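Local structure of xylanase inhibitor TL-XI (3G7M) at residues 6-11 with 146-151; 47-52 with 82-87; 98-103 with 126-131; 113-118 with 141-146; 117-122 with 134-139. The protein acts as a noncompetitive inhibitor of xylanases, a small thaumatin-like protein of wheat that is probably part of plant defence. The protein carries 4 engineered substitutions. All blocks are in the same frame, centred on the assembly; numbering follows the deposited sequence.

Contact 1 pairs residues 6-11 with the C-terminal residues 146-151 and so encloses nearly the whole chain between them, with every other contact inside. Contact 2, 47-52 with 82-87, closes first and joins neighbouring strands of the antiparallel sheet. Contact 3 then opens at 98-103, on the next strand of that sheet, and closes at 126-131. Contacts 4 and 5 start within this interval, sharing S117 and G118, and both end beyond it, so each crosses contact 3. Contact 4 pairs two strands of the mixed sheet, whereas contact 5 spans one outermost strand of each sheet, 121-123 and 135-139. The disulfide C115-C138 joins contacts 4 and 5. A87 of contact 2 packs on L113 of contact 4.

Contact 1. Residues 6-11 with 146-151; sequences TNRCHF and QIVFCP
The guanidinium of R8 turns its edge to V148, with NH1 4.0 Å from CG1 of V148 and that methyl in the plane of the group. The Q146 amide stands near the same edge, its plane 65° from the guanidinium. The F149 ring has CA of N7 at its edge. The F11 ring has CB of C9 over one face, offset toward the rim, and SG of C150 oblique to it, 5.2 Å from the ring centroid.

Beside these groups, strands 3-7 and 145-149 run parallel. N of T6 donates to O of I147 at 2.7 Å, and N of F149 donates to O of T6 at 2.8 Å. N of R8 carries the ladder one step past the strand to O of F149.

T6 and V148 share a face of the sheet. The first torsion of T6 (-55°) sets OG1 beside its own backbone N. There NE2 of Q146 reaches OG1 of T6 at 3.3 Å, within the amide plane. N7 makes an Asx turn: its OD1 accepts from N of C9, while its ND2 donates to O of F11.

SG of C9 and SG of C150 form a disulfide of 2.1 Å with an S-S torsion of 94°, near the relaxed value. This covalent link ties the loop just after strand 3-7 to the residue before the C terminus, so the parallel pairing does not rest on hydrogen bonds alone.

Contact 2. Residues 47-52 with 82-87; sequences YIWGRT and VPTTMA. Engineered in segment 82-87: T84 (natural residue Val).
W49 meets the 82-87 segment from its CB outward. CB lies 3.3 Å from O of T85 and also faces OG1 of T84, an engineered residue (Val in the natural sequence). CG and CD1 pass the same hydroxyl, with CD1 of W49 3.9 Å from OG1 of T84. Further out, CE3 of W49 is 3.9 Å from CE of M86. NE1 of W49 donates to O of G67, outside this segment. A first torsion of 71° sets the indole between the backbone N and the carbonyl carbon, alongside M86 and pointing the same way.

M86 is bent at its second torsion (-69°), which brings the thioether against two aromatic rings. SD of M86 is 4.6 Å from the centroid of the Y47 ring and 4.9 Å from that of the six-membered ring of W49. Both are Met-aromatic contacts with the sulfur oblique to the ring. CE of M86 also lies over one face of Y47, toward the rim.

The backbones form an antiparallel hydrogen-bonded pair at I48 and A87. N of I48 donates to O of A87 at 2.6 Å, and N of A87 returns the bond to O of I48 at 2.9 Å. The side chains of I48 and A87 share the other face, where A87 packs on M111 and L113 of the second sheet of the thaumatin fold. T85 sends its OG1 to O of V109. Cohesion between the side chains is thus apolar and sulfur-aromatic, while the polar W49 NE1 and T85 OG1 find their partners in surrounding loops.

Contact 3. Residues 98-103 with 126-131; sequences YGVTST and AGCDVV
D129 plants its carboxylate on an ST turn in the 98-103 segment, which carries strand 95-101 onward, and T101, S102 and T103 all donate to it. OG1 of T101 gives its proton to OD2 of D129 at 2.7 Å, from above the carboxylate plane. N of S102 reaches OD1 of D129 at 2.7 Å, nearly straight at 168°. OG1 of T103 reaches the same OD1 at 3.1 Å, from the face opposite to the one N of S102 uses. The donors would probably stabilise a negative charge on this buried group.

The turn itself orders these donors. OG1 of T101 accepts from N of T103 at 3.0 Å while donating to D129. A first torsion of 178° in T101 turns OG1 to the carbonyl side, within range of N of T103.

S102 makes the second grip. Its OG accepts from N of G127 at 2.8 Å and from N of C128 at 3.1 Å, and is also hydrogen-bonded to O of K125. The hydroxyl therefore gathers the loop backbone around one oxygen. G127 has a positive phi (90°), at which a CB would jam against the carbonyl O of A126.

Further out, NE2 of Q132 is hydrogen-bonded to both OD2 of D129 and O of V100, bracing the carboxylate from its own loop. C128 is held by its disulfide to C123 on strand 121-123. Its SG lies 4.4 Å from CG1 of V100.

Contact 4. Residues 113-118 with 141-146; sequences LKCSSG and AGSRLQ
K114 lies alongside Q146, both pointing the same way from one face of the sheet, with CG of K114 4.0 Å from CB of Q146. The first torsion of K114 (55°) puts CG between its backbone N and carbonyl carbon. Beyond CG, which makes the touch, the lysine bends at its third torsion.

Their backbones make an antiparallel hydrogen-bonded pair. N of K114 donates to O of Q146 at 2.8 Å, in the carbonyl plane, and N of Q146 donates to O of K114 at 2.7 Å. The next pair, C115 with L145, is non-hydrogen-bonded. Its side chains leave by the opposite face, where SG of C115 is 3.9 Å from CD2 of L145. Both residues also pack on Y98 of the other sheet, so this face looks into the thaumatin β-sandwich.

Past the strand the pairing changes character. N of S116 still donates to O of R144 at 3.0 Å. The return bond comes to a side chain: N of R144 donates to OG of S116 at 2.7 Å. The OG of S116 takes the place of a backbone carbonyl acceptor where the ladder ends. OG of S117 touches CB of S143 at 3.4 Å.

SG of C115 is bonded to SG of C138 on strand 135-139. The disulfide fixes the same end of this strand pair covalently to the second sheet.

Contact 5. Residues 117-122 with 134-139; sequences SGDALP and YAKSCS
One hydrogen bond crosses this contact. OH of Y134 donates to O of P122 at 2.6 Å, in the carbonyl plane, and that oxygen sits at the edge of the tyrosine ring. The first torsion of Y134 (-179°) carries the ring away from its backbone N and across to strand 121-123.

The ring also takes a CH-pi contact. CD1 of L121 lies over the ring centre of Y134, 3.7 Å from the centroid and 14° off the normal. The two side chains pass each other in opposite directions.

Other van der Waals touches follow. CD2 of L121 approaches O of Y134 at 3.5 Å, and CD1 of L121 meets CG of K136 at 4.0 Å. At the far end SG of C138 lies 3.4 Å from CB of S117.

Charge plays a looser part. OD2 of D119 and NZ of K136 are 4.4 Å apart, beyond a salt bridge, so any attraction is probably modest.

No backbone hydrogen bond joins these segments; the strands belong to different sheets. L121 pairs with L113 in the mixed sheet, while K136 pairs with Y98 in the antiparallel one. Strands 121-123 and 135-139 are outermost in their sheets. OH of Y98, on strand 95-101 beside 135-139, is hydrogen-bonded to O of D119 in the loop before strand 121-123.

Contact 1. Residues 6-11 with 146-151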
# COMPACT_ATOMS: atom_id res chain seq x y z
N THR A 6 -6.17 3.86 -4.64
CA THR A 6 -6.40 5.00 -5.52
C THR A 6 -5.16 5.90 -5.57
O THR A 6 -4.52 6.19 -4.55
CB THR A 6 -7.62 5.83 -5.06
OG1 THR A 6 -8.77 4.98 -4.96
CG2 THR A 6 -7.91 6.97 -6.01
N ASN A 7 -4.83 6.34 -6.79
CA ASN A 7 -3.74 7.29 -7.00
C ASN A 7 -4.24 8.71 -7.27
O ASN A 7 -4.80 8.97 -8.34
CB ASN A 7 -2.83 6.81 -8.13
CG ASN A 7 -1.70 7.75 -8.41
OD1 ASN A 7 -1.23 8.45 -7.51
ND2 ASN A 7 -1.25 7.77 -9.67
N ARG A 8 -4.06 9.60 -6.26
CA ARG A 8 -4.47 11.01 -6.37
C ARG A 8 -3.30 12.01 -6.60
O ARG A 8 -3.48 13.23 -6.54
CB ARG A 8 -5.40 11.46 -5.22
CG ARG A 8 -6.86 11.12 -5.50
CD ARG A 8 -7.92 11.77 -4.56
NE ARG A 8 -9.28 11.55 -5.11
CZ ARG A 8 -10.08 10.50 -4.82
NH1 ARG A 8 -9.69 9.57 -3.95
NH2 ARG A 8 -11.28 10.40 -5.41
N CYS A 9 -2.11 11.48 -6.90
CA CYS A 9 -0.96 12.27 -7.29
C CYS A 9 -1.03 12.72 -8.76
O CYS A 9 -1.77 12.16 -9.58
CB CYS A 9 0.30 11.46 -7.05
SG CYS A 9 0.25 10.61 -5.49
N HIS A 10 -0.26 13.76 -9.11
CA HIS A 10 -0.20 14.21 -10.50
C HIS A 10 0.79 13.39 -11.36
O HIS A 10 1.05 13.71 -12.52
CB HIS A 10 0.22 15.68 -10.54
CG HIS A 10 -0.73 16.60 -9.83
ND1 HIS A 10 -2.06 16.74 -10.23
CD2 HIS A 10 -0.54 17.45 -8.79
CE1 HIS A 10 -2.64 17.63 -9.44
NE2 HIS A 10 -1.74 18.08 -8.56
N PHE A 11 1.36 12.34 -10.78
CA PHE A 11 2.30 11.48 -11.48
C PHE A 11 1.88 10.03 -11.34
O PHE A 11 1.13 9.67 -10.44
CB PHE A 11 3.74 11.68 -10.98
CG PHE A 11 3.85 11.75 -9.51
CD1 PHE A 11 3.97 12.97 -8.87
CD2 PHE A 11 3.79 10.60 -8.73
CE1 PHE A 11 4.05 13.05 -7.47
CE2 PHE A 11 3.88 10.67 -7.33
CZ PHE A 11 4.01 11.91 -6.71
N GLN A 146 -10.08 1.62 1.58
CA GLN A 146 -9.47 2.51 0.59
C GLN A 146 -8.09 3.03 1.01
O GLN A 146 -7.93 3.61 2.08
CB GLN A 146 -10.41 3.66 0.26
CG GLN A 146 -10.05 4.38 -1.03
CD GLN A 146 -11.13 5.36 -1.48
OE1 GLN A 146 -12.06 5.69 -0.71
NE2 GLN A 146 -11.02 5.84 -2.73
N ILE A 147 -7.11 2.81 0.15
CA ILE A 147 -5.80 3.42 0.30
C ILE A 147 -5.67 4.52 -0.76
O ILE A 147 -5.83 4.28 -1.95
CB ILE A 147 -4.70 2.41 0.08
CG1 ILE A 147 -5.03 1.08 0.77
CG2 ILE A 147 -3.39 2.96 0.54
CD1 ILE A 147 -5.03 1.11 2.27
N VAL A 148 -5.41 5.74 -0.33
CA VAL A 148 -5.22 6.84 -1.27
C VAL A 148 -3.75 7.30 -1.21
O VAL A 148 -3.15 7.47 -0.13
CB VAL A 148 -6.25 8.03 -1.02
CG1 VAL A 148 -6.19 9.07 -2.13
CG2 VAL A 148 -7.67 7.51 -0.89
N PHE A 149 -3.18 7.49 -2.40
CA PHE A 149 -1.93 8.23 -2.55
C PHE A 149 -2.22 9.68 -2.90
O PHE A 149 -3.04 9.95 -3.78
CB PHE A 149 -1.01 7.61 -3.62
CG PHE A 149 -0.64 6.17 -3.34
CD1 PHE A 149 0.33 5.86 -2.41
CD2 PHE A 149 -1.29 5.12 -3.99
CE1 PHE A 149 0.64 4.58 -2.15
CE2 PHE A 149 -0.96 3.82 -3.71
CZ PHE A 149 0.01 3.57 -2.79
N CYS A 150 -1.52 10.58 -2.21
CA CYS A 150 -1.70 12.03 -2.30
C CYS A 150 -3.17 12.39 -2.03
O CYS A 150 -3.88 12.86 -2.93
CB CYS A 150 -1.17 12.62 -3.63
SG CYS A 150 0.53 12.11 -4.12
N PRO A 151 -3.63 12.15 -0.78
CA PRO A 151 -4.99 12.49 -0.42
C PRO A 151 -5.21 14.01 -0.33
O PRO A 151 -6.35 14.44 -0.54
CB PRO A 151 -5.11 11.89 0.98
CG PRO A 151 -3.75 11.92 1.53
CD PRO A 151 -2.87 11.63 0.37
OXT PRO A 151 -4.28 14.81 -0.07

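Contact 2. Residues 47-52 with 82-87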
# COMPACT_ATOMS: atom_id res chain seq x y z
N TYR A 47 1.35 -6.08 3.09
CA TYR A 47 2.02 -4.78 3.02
C TYR A 47 1.51 -4.15 1.75
O TYR A 47 1.35 -4.86 0.73
CB TYR A 47 3.55 -4.93 2.93
CG TYR A 47 4.24 -5.24 4.24
CD1 TYR A 47 3.98 -4.46 5.38
CD2 TYR A 47 5.18 -6.29 4.33
CE1 TYR A 47 4.62 -4.73 6.58
CE2 TYR A 47 5.83 -6.58 5.52
CZ TYR A 47 5.55 -5.81 6.65
OH TYR A 47 6.19 -6.12 7.86
N ILE A 48 1.28 -2.83 1.81
CA ILE A 48 0.82 -2.09 0.65
C ILE A 48 1.65 -0.84 0.59
O ILE A 48 1.72 -0.08 1.57
CB ILE A 48 -0.70 -1.74 0.78
CG1 ILE A 48 -1.53 -3.03 0.77
CG2 ILE A 48 -1.19 -0.76 -0.31
CD1 ILE A 48 -2.93 -2.87 1.21
N TRP A 49 2.29 -0.61 -0.55
CA TRP A 49 3.06 0.62 -0.76
C TRP A 49 3.04 1.04 -2.21
O TRP A 49 2.85 0.21 -3.09
CB TRP A 49 4.52 0.45 -0.28
CG TRP A 49 5.34 -0.45 -1.14
CD1 TRP A 49 6.15 -0.09 -2.15
CD2 TRP A 49 5.45 -1.88 -1.02
NE1 TRP A 49 6.75 -1.19 -2.70
CE2 TRP A 49 6.34 -2.31 -2.03
CE3 TRP A 49 4.88 -2.83 -0.17
CZ2 TRP A 49 6.67 -3.65 -2.22
CZ3 TRP A 49 5.20 -4.16 -0.36
CH2 TRP A 49 6.09 -4.55 -1.38
N GLY A 50 3.29 2.32 -2.46
CA GLY A 50 3.42 2.83 -3.82
C GLY A 50 4.86 3.01 -4.27
O GLY A 50 5.74 3.33 -3.46
N ARG A 51 5.08 2.83 -5.58
CA ARG A 51 6.39 3.01 -6.20
C ARG A 51 6.31 4.05 -7.30
O ARG A 51 5.34 4.07 -8.07
CB ARG A 51 6.88 1.71 -6.80
CG ARG A 51 6.77 0.50 -5.88
CD ARG A 51 6.98 -0.75 -6.70
NE ARG A 51 5.77 -1.14 -7.42
CZ ARG A 51 5.74 -2.07 -8.36
NH1 ARG A 51 6.85 -2.68 -8.72
NH2 ARG A 51 4.59 -2.38 -8.95
N THR A 52 7.33 4.91 -7.37
CA THR A 52 7.33 5.98 -8.37
C THR A 52 8.54 5.81 -9.23
O THR A 52 9.52 5.24 -8.79
CB THR A 52 7.38 7.38 -7.71
OG1 THR A 52 8.58 7.53 -6.93
CG2 THR A 52 6.15 7.62 -6.84
N VAL A 82 14.49 2.00 0.78
CA VAL A 82 14.31 3.30 1.46
C VAL A 82 14.55 4.46 0.45
O VAL A 82 15.52 4.44 -0.31
CB VAL A 82 15.32 3.38 2.70
CG1 VAL A 82 15.28 4.73 3.45
CG2 VAL A 82 15.09 2.22 3.67
N PRO A 83 13.68 5.49 0.45
CA PRO A 83 12.59 5.62 1.37
C PRO A 83 11.34 5.05 0.77
O PRO A 83 11.22 4.96 -0.48
CB PRO A 83 12.47 7.13 1.51
CG PRO A 83 12.93 7.69 0.19
CD PRO A 83 13.76 6.65 -0.47
N THR A 84 10.41 4.66 1.64
CA THR A 84 9.08 4.26 1.21
C THR A 84 8.06 4.27 2.34
O THR A 84 8.37 3.89 3.47
CB THR A 84 9.06 2.87 0.55
OG1 THR A 84 7.70 2.50 0.29
CG2 THR A 84 9.76 1.79 1.42
N THR A 85 6.85 4.71 2.02
CA THR A 85 5.76 4.74 2.99
C THR A 85 5.11 3.37 3.02
O THR A 85 4.76 2.85 1.97
CB THR A 85 4.71 5.77 2.59
OG1 THR A 85 5.37 7.07 2.49
CG2 THR A 85 3.61 5.85 3.64
N MET A 86 4.98 2.79 4.23
CA MET A 86 4.46 1.41 4.41
C MET A 86 3.12 1.31 5.10
O MET A 86 2.96 1.64 6.31
CB MET A 86 5.44 0.55 5.19
CG MET A 86 6.38 -0.21 4.32
SD MET A 86 5.53 -1.49 3.40
CE MET A 86 6.95 -2.56 3.08
N ALA A 87 2.14 0.84 4.31
CA ALA A 87 0.83 0.55 4.82
C ALA A 87 0.68 -0.96 5.05
O ALA A 87 1.12 -1.78 4.22
CB ALA A 87 -0.18 1.03 3.86

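Contact 3. Residues 98-103 with 126-131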
# COMPACT_ATOMS: atom_id res chain seq x y z
N TYR A 98 -6.14 -1.65 9.79
CA TYR A 98 -5.24 -1.01 8.82
C TYR A 98 -4.29 -0.00 9.48
O TYR A 98 -4.72 0.88 10.20
CB TYR A 98 -6.04 -0.39 7.66
CG TYR A 98 -7.27 0.39 8.09
CD1 TYR A 98 -8.46 -0.25 8.42
CD2 TYR A 98 -7.24 1.77 8.18
CE1 TYR A 98 -9.55 0.45 8.83
CE2 TYR A 98 -8.34 2.48 8.61
CZ TYR A 98 -9.50 1.82 8.93
OH TYR A 98 -10.61 2.53 9.34
N GLY A 99 -3.00 -0.17 9.27
CA GLY A 99 -1.99 0.67 9.91
C GLY A 99 -0.96 1.14 8.91
O GLY A 99 -0.90 0.63 7.79
N VAL A 100 -0.16 2.12 9.29
CA VAL A 100 0.72 2.74 8.34
C VAL A 100 1.86 3.31 9.11
O VAL A 100 1.69 3.67 10.27
CB VAL A 100 -0.05 3.86 7.50
CG1 VAL A 100 -0.52 5.03 8.39
CG2 VAL A 100 0.77 4.36 6.25
N THR A 101 3.01 3.40 8.47
CA THR A 101 4.18 4.11 9.03
C THR A 101 4.92 4.97 8.01
O THR A 101 4.93 4.66 6.83
CB THR A 101 5.17 3.13 9.63
OG1 THR A 101 6.32 3.87 10.12
CG2 THR A 101 5.63 2.10 8.61
N SER A 102 5.54 6.04 8.46
CA SER A 102 6.44 6.80 7.61
C SER A 102 7.72 7.11 8.41
O SER A 102 8.36 8.15 8.26
CB SER A 102 5.74 8.04 7.07
OG SER A 102 5.43 8.90 8.14
N THR A 103 8.10 6.17 9.27
CA THR A 103 9.28 6.34 10.05
C THR A 103 10.21 5.15 9.89
O THR A 103 11.44 5.31 9.94
CB THR A 103 8.94 6.61 11.53
OG1 THR A 103 7.81 7.48 11.58
CG2 THR A 103 10.12 7.30 12.28
N ALA A 126 6.50 12.63 6.58
CA ALA A 126 7.28 11.69 7.36
C ALA A 126 7.05 11.91 8.86
O ALA A 126 7.02 13.05 9.36
CB ALA A 126 8.77 11.82 7.01
N GLY A 127 6.90 10.80 9.59
CA GLY A 127 6.71 10.85 11.04
C GLY A 127 5.25 10.94 11.44
O GLY A 127 4.92 11.56 12.44
N CYS A 128 4.38 10.33 10.66
CA CYS A 128 2.94 10.40 10.88
C CYS A 128 2.54 9.51 12.04
O CYS A 128 1.61 9.81 12.79
CB CYS A 128 2.20 9.99 9.61
SG CYS A 128 2.42 8.27 9.08
N ASP A 129 3.27 8.41 12.17
CA ASP A 129 3.13 7.47 13.29
C ASP A 129 4.04 7.86 14.48
O ASP A 129 5.26 7.73 14.42
CB ASP A 129 3.39 6.03 12.81
CG ASP A 129 4.72 5.86 12.04
OD1 ASP A 129 4.95 6.54 11.02
OD2 ASP A 129 5.54 5.01 12.46
N VAL A 130 3.43 8.38 15.55
CA VAL A 130 4.16 8.74 16.74
C VAL A 130 4.72 7.47 17.38
O VAL A 130 5.87 7.44 17.82
CB VAL A 130 3.24 9.49 17.72
CG1 VAL A 130 3.94 9.73 19.04
CG2 VAL A 130 2.83 10.83 17.12
N VAL A 131 3.90 6.41 17.42
CA VAL A 131 4.30 5.11 17.96
C VAL A 131 3.37 4.08 17.33
O VAL A 131 2.22 4.38 17.08
CB VAL A 131 4.18 5.06 19.53
CG1 VAL A 131 2.70 5.03 20.01
CG2 VAL A 131 4.98 3.87 20.10

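Contact 4. Residues 113-118 with 141-146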
# COMPACT_ATOMS: atom_id res chain seq x y z
N LEU A 113 -5.27 5.85 4.65
CA LEU A 113 -6.00 4.58 4.74
C LEU A 113 -7.33 4.86 5.37
O LEU A 113 -7.41 5.48 6.46
CB LEU A 113 -5.22 3.58 5.58
CG LEU A 113 -3.94 3.01 4.95
CD1 LEU A 113 -2.78 4.03 4.93
CD2 LEU A 113 -3.49 1.76 5.69
N LYS A 114 -8.40 4.45 4.69
CA LYS A 114 -9.74 4.61 5.24
C LYS A 114 -10.72 3.44 5.00
O LYS A 114 -10.62 2.71 4.01
CB LYS A 114 -10.37 5.96 4.82
CG LYS A 114 -10.43 6.22 3.33
CD LYS A 114 -10.91 7.63 3.00
CE LYS A 114 -9.77 8.63 3.18
NZ LYS A 114 -10.19 9.97 2.74
N CYS A 115 -11.66 3.28 5.93
CA CYS A 115 -12.69 2.28 5.82
C CYS A 115 -14.06 2.93 5.85
O CYS A 115 -14.27 3.93 6.56
CB CYS A 115 -12.57 1.28 6.96
SG CYS A 115 -13.36 -0.27 6.56
N SER A 116 -15.00 2.35 5.10
CA SER A 116 -16.37 2.85 5.03
C SER A 116 -17.11 2.68 6.37
O SER A 116 -18.16 3.29 6.60
CB SER A 116 -17.12 2.17 3.89
OG SER A 116 -17.16 0.76 4.04
N SER A 117 -16.54 1.84 7.24
CA SER A 117 -17.06 1.58 8.57
C SER A 117 -16.14 2.12 9.67
O SER A 117 -16.54 2.24 10.85
CB SER A 117 -17.26 0.07 8.76
OG SER A 117 -18.21 -0.36 7.81
N GLY A 118 -14.91 2.45 9.28
CA GLY A 118 -13.95 2.90 10.24
C GLY A 118 -13.62 4.35 10.09
O GLY A 118 -14.19 5.03 9.24
N ALA A 141 -20.16 -6.15 7.92
CA ALA A 141 -20.48 -7.24 7.01
C ALA A 141 -20.10 -6.92 5.55
O ALA A 141 -19.56 -7.80 4.85
CB ALA A 141 -21.99 -7.66 7.12
N GLY A 142 -20.36 -5.69 5.10
CA GLY A 142 -20.11 -5.32 3.70
C GLY A 142 -19.22 -4.09 3.54
O GLY A 142 -19.46 -3.27 2.64
N SER A 143 -18.20 -3.98 4.40
CA SER A 143 -17.36 -2.76 4.47
C SER A 143 -16.35 -2.62 3.32
O SER A 143 -16.12 -3.57 2.56
CB SER A 143 -16.66 -2.64 5.85
OG SER A 143 -15.92 -3.81 6.16
N ARG A 144 -15.77 -1.42 3.18
CA ARG A 144 -14.94 -1.14 2.01
C ARG A 144 -13.67 -0.38 2.38
O ARG A 144 -13.76 0.74 2.88
CB ARG A 144 -15.79 -0.36 0.98
CG ARG A 144 -16.63 -1.30 0.16
CD ARG A 144 -17.91 -0.68 -0.33
NE ARG A 144 -18.83 -1.74 -0.74
CZ ARG A 144 -20.14 -1.58 -0.95
NH1 ARG A 144 -20.71 -0.38 -0.80
NH2 ARG A 144 -20.89 -2.63 -1.31
N LEU A 145 -12.51 -0.99 2.13
CA LEU A 145 -11.21 -0.38 2.41
C LEU A 145 -10.66 0.45 1.24
O LEU A 145 -10.75 0.01 0.06
CB LEU A 145 -10.18 -1.46 2.72
CG LEU A 145 -10.19 -2.10 4.11
CD1 LEU A 145 -9.19 -3.21 4.15
CD2 LEU A 145 -9.84 -1.06 5.17
N GLN A 146 -10.08 1.62 1.58
CA GLN A 146 -9.47 2.51 0.59
C GLN A 146 -8.09 3.03 1.01
O GLN A 146 -7.93 3.61 2.08
CB GLN A 146 -10.41 3.66 0.26
CG GLN A 146 -10.05 4.38 -1.03
CD GLN A 146 -11.13 5.36 -1.48
OE1 GLN A 146 -12.06 5.69 -0.71
NE2 GLN A 146 -11.02 5.84 -2.73

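Contact 5. Residues 117-122 with 134-139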
# COMPACT_ATOMS: atom_id res chain seq x y z
N SER A 117 -16.54 1.84 7.24
CA SER A 117 -17.06 1.58 8.57
C SER A 117 -16.14 2.12 9.67
O SER A 117 -16.54 2.24 10.85
CB SER A 117 -17.26 0.07 8.76
OG SER A 117 -18.21 -0.36 7.81
N GLY A 118 -14.91 2.45 9.28
CA GLY A 118 -13.95 2.90 10.24
C GLY A 118 -13.62 4.35 10.09
O GLY A 118 -14.19 5.03 9.24
N ASP A 119 -12.69 4.81 10.93
CA ASP A 119 -12.25 6.17 10.89
C ASP A 119 -11.02 6.29 10.03
O ASP A 119 -10.28 5.34 9.86
CB ASP A 119 -11.92 6.64 12.30
CG ASP A 119 -13.12 6.68 13.17
OD1 ASP A 119 -14.19 7.06 12.67
OD2 ASP A 119 -13.01 6.34 14.36
N ALA A 120 -10.81 7.49 9.52
CA ALA A 120 -9.70 7.77 8.64
C ALA A 120 -8.34 7.72 9.39
O ALA A 120 -8.25 8.19 10.53
CB ALA A 120 -9.93 9.15 7.98
N LEU A 121 -7.32 7.15 8.74
CA LEU A 121 -5.94 7.14 9.24
C LEU A 121 -4.98 7.87 8.30
O LEU A 121 -4.55 7.29 7.31
CB LEU A 121 -5.48 5.69 9.44
CG LEU A 121 -4.17 5.46 10.20
CD1 LEU A 121 -4.33 5.76 11.68
CD2 LEU A 121 -3.70 4.05 10.02
N PRO A 122 -4.63 9.15 8.59
CA PRO A 122 -3.78 9.93 7.69
C PRO A 122 -2.28 9.68 7.91
O PRO A 122 -1.85 9.37 9.03
CB PRO A 122 -4.10 11.38 8.06
CG PRO A 122 -4.48 11.33 9.48
CD PRO A 122 -5.03 9.94 9.77
N TYR A 134 0.09 2.35 14.98
CA TYR A 134 -0.66 3.47 14.47
C TYR A 134 -1.65 2.88 13.48
O TYR A 134 -1.38 2.82 12.26
CB TYR A 134 0.28 4.50 13.82
CG TYR A 134 -0.38 5.74 13.27
CD1 TYR A 134 -1.05 6.65 14.10
CD2 TYR A 134 -0.30 6.03 11.90
CE1 TYR A 134 -1.64 7.80 13.57
CE2 TYR A 134 -0.89 7.18 11.37
CZ TYR A 134 -1.55 8.06 12.20
OH TYR A 134 -2.12 9.19 11.64
N ALA A 135 -2.80 2.43 13.99
CA ALA A 135 -3.76 1.69 13.17
C ALA A 135 -5.15 1.95 13.64
O ALA A 135 -5.34 2.34 14.78
CB ALA A 135 -3.46 0.20 13.24
N LYS A 136 -6.12 1.71 12.77
CA LYS A 136 -7.52 1.79 13.13
C LYS A 136 -8.18 0.46 12.77
O LYS A 136 -7.63 -0.30 11.96
CB LYS A 136 -8.19 2.97 12.40
CG LYS A 136 -7.81 4.36 12.93
CD LYS A 136 -8.46 4.68 14.27
CE LYS A 136 -7.99 6.03 14.84
NZ LYS A 136 -8.95 6.52 15.93
N SER A 137 -9.34 0.19 13.37
CA SER A 137 -10.07 -1.05 13.09
C SER A 137 -11.37 -0.77 12.33
O SER A 137 -12.00 0.28 12.50
CB SER A 137 -10.33 -1.84 14.40
OG SER A 137 -10.93 -1.03 15.42
N CYS A 138 -11.77 -1.72 11.49
CA CYS A 138 -12.98 -1.63 10.69
C CYS A 138 -13.71 -2.96 10.78
O CYS A 138 -13.11 -4.00 10.55
CB CYS A 138 -12.62 -1.40 9.24
SG CYS A 138 -14.05 -0.96 8.36
N SER A 139 -15.01 -2.91 11.09
CA SER A 139 -15.75 -4.14 11.43
C SER A 139 -17.17 -4.06 10.87
O SER A 139 -18.12 -3.71 11.61
CB SER A 139 -15.71 -4.39 12.99
OG SER A 139 -16.31 -5.63 13.42